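Side-chain contact in putative oxidoreductase molybdopterin-binding subunit (Sulfolobus tokodaii, PDB 4ZOH), which binds the pterin cytosine dinucleotide cofactor of a putative molybdenum oxidoreductase related to xanthine dehydrogenases and aldehyde oxidases: residues Lys394-Asp397 / Glu398-Glu402. Sequence-based numbering, arbitrary orientation.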
loop_
_atom_site.group_PDB
_atom_site.type_symbol
_atom_site.label_atom_id
_atom_site.label_comp_id
_atom_site.label_asym_id
_atom_site.label_seq_id
_atom_site.Cartn_x
_atom_site.Cartn_y
_atom_site.Cartn_z
ATOM N N LYS A 394 -55.178 -6.240 -4.331
ATOM C CA LYS A 394 -55.273 -6.663 -5.727
ATOM C C LYS A 394 -54.288 -7.835 -5.987
ATOM O O LYS A 394 -54.721 -8.826 -6.560
ATOM C CB LYS A 394 -55.260 -5.462 -6.727
ATOM C CG LYS A 394 -53.942 -4.754 -7.046
ATOM C CD LYS A 394 -54.080 -3.352 -7.670
ATOM C CE LYS A 394 -55.149 -2.477 -6.991
ATOM N NZ LYS A 394 -54.782 -1.020 -6.886
ATOM N N TYR A 395 -53.046 -7.794 -5.440
ATOM C CA TYR A 395 -52.069 -8.932 -5.564
ATOM C C TYR A 395 -52.432 -10.117 -4.718
ATOM O O TYR A 395 -52.152 -11.248 -5.075
ATOM C CB TYR A 395 -50.625 -8.511 -5.238
ATOM C CG TYR A 395 -50.164 -7.343 -6.092
ATOM C CD1 TYR A 395 -49.620 -7.542 -7.393
ATOM C CD2 TYR A 395 -50.294 -6.023 -5.615
ATOM C CE1 TYR A 395 -49.228 -6.437 -8.168
ATOM C CE2 TYR A 395 -49.918 -4.938 -6.393
ATOM C CZ TYR A 395 -49.376 -5.159 -7.648
ATOM O OH TYR A 395 -49.010 -4.045 -8.346
ATOM N N TYR A 396 -53.066 -9.872 -3.573
ATOM C CA TYR A 396 -53.504 -10.968 -2.701
ATOM C C TYR A 396 -54.590 -11.794 -3.410
ATOM O O TYR A 396 -54.563 -13.032 -3.397
ATOM C CB TYR A 396 -54.126 -10.363 -1.414
ATOM C CG TYR A 396 -54.731 -11.410 -0.508
ATOM C CD1 TYR A 396 -53.921 -12.369 0.123
ATOM C CD2 TYR A 396 -56.107 -11.442 -0.255
ATOM C CE1 TYR A 396 -54.463 -13.330 0.980
ATOM C CE2 TYR A 396 -56.657 -12.427 0.606
ATOM C CZ TYR A 396 -55.828 -13.337 1.220
ATOM O OH TYR A 396 -56.352 -14.302 2.033
ATOM N N ASP A 397 -55.562 -11.069 -3.964
ATOM C CA ASP A 397 -56.649 -11.680 -4.767
ATOM C C ASP A 397 -56.131 -12.488 -5.939
ATOM O O ASP A 397 -56.570 -13.649 -6.080
ATOM C CB ASP A 397 -57.677 -10.625 -5.196
ATOM C CG ASP A 397 -58.419 -10.081 -4.015
ATOM O OD1 ASP A 397 -58.545 -10.837 -3.025
ATOM O OD2 ASP A 397 -58.814 -8.909 -4.007
ATOM N N GLU A 398 -55.186 -11.914 -6.723
ATOM C CA GLU A 398 -54.539 -12.674 -7.815
ATOM C C GLU A 398 -53.852 -13.918 -7.261
ATOM O O GLU A 398 -54.084 -15.035 -7.769
ATOM C CB GLU A 398 -53.521 -11.846 -8.612
ATOM C CG GLU A 398 -54.062 -10.568 -9.303
ATOM C CD GLU A 398 -53.051 -9.867 -10.253
ATOM O OE1 GLU A 398 -52.187 -10.589 -10.832
ATOM O OE2 GLU A 398 -53.119 -8.602 -10.429
ATOM N N LEU A 399 -53.032 -13.752 -6.201
ATOM C CA LEU A 399 -52.337 -14.914 -5.679
ATOM C C LEU A 399 -53.265 -15.970 -5.119
ATOM O O LEU A 399 -53.016 -17.175 -5.258
ATOM C CB LEU A 399 -51.276 -14.526 -4.629
ATOM C CG LEU A 399 -50.080 -13.718 -5.129
ATOM C CD1 LEU A 399 -49.232 -13.293 -3.912
ATOM C CD2 LEU A 399 -49.247 -14.519 -6.146
ATOM N N LYS A 400 -54.350 -15.530 -4.478
ATOM C CA LYS A 400 -55.327 -16.486 -3.959
ATOM C C LYS A 400 -55.928 -17.441 -5.017
ATOM O O LYS A 400 -56.327 -18.569 -4.668
ATOM C CB LYS A 400 -56.417 -15.757 -3.164
ATOM C CG LYS A 400 -55.981 -15.372 -1.742
ATOM C CD LYS A 400 -55.579 -16.601 -0.881
ATOM C CE LYS A 400 -56.771 -17.148 -0.142
ATOM N NZ LYS A 400 -56.282 -18.469 0.347
ATOM N N LYS A 401 -55.943 -17.042 -6.299
ATOM C CA LYS A 401 -56.423 -18.005 -7.320
ATOM C C LYS A 401 -55.380 -18.824 -8.016
ATOM O O LYS A 401 -55.733 -19.747 -8.746
ATOM C CB LYS A 401 -57.490 -17.472 -8.273
ATOM C CG LYS A 401 -57.363 -16.023 -8.632
ATOM C CD LYS A 401 -58.711 -15.355 -8.524
ATOM C CE LYS A 401 -58.760 -14.386 -9.680
ATOM N NZ LYS A 401 -59.549 -13.140 -9.483
ATOM N N GLU A 402 -54.102 -18.581 -7.716
ATOM C CA GLU A 402 -53.054 -19.458 -8.254
ATOM C C GLU A 402 -52.856 -20.699 -7.424
ATOM O O GLU A 402 -53.466 -20.869 -6.389
ATOM C CB GLU A 402 -51.777 -18.666 -8.540
ATOM C CG GLU A 402 -52.109 -17.389 -9.321
ATOM C CD GLU A 402 -50.960 -16.418 -9.455
ATOM O OE1 GLU A 402 -49.797 -16.833 -9.286
ATOM O OE2 GLU A 402 -51.221 -15.224 -9.730
#
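One face of the Tyr396 ring carries the aliphatic chain of Lys400, one helical turn further on. Lys400 CG sits 3.7 Å from the ring centroid of Tyr396 and 16° off the normal, a CH-pi contact displaced toward the rim at CZ. Tyr396, whose chi1 of 174° swings the ring away from its own backbone N, lies alongside Lys400, both pointing the same way; Lys400 CE passes 3.6 Å from Tyr396 OH before the ammonium end leads away. A long lysine suits this exposed position, since its methylenes cover an aromatic face while its charge stays at the surface. A tyrosine suits the buried place beside it, its ring lying against apolar side chains while Asp357 accepts or donates the hydrogen bond of its hydroxyl. The ring of Tyr359 meets that of Tyr396, their planes at about 35°, and the Tyr395 ring stacks on Tyr654.

Beneath the side chains run i to i+4 helical bonds, among them Lys400 N to Tyr396 O at 2.7 Å; the last, Lys401 N to Asp397 O, is weak at 3.5 Å.

The helix is amphipathic: Lys394, Glu398 and Lys401 are exposed, whereas Leu399, branched and apolar, is buried with Tyr396. Helix 385-401 thus rests on a mixed sheet, with Tyr396 and Leu399 against Val406 and Leu572 of strands 405-412 and 568-577, and Tyr395 touching Val589 of strand 583-593.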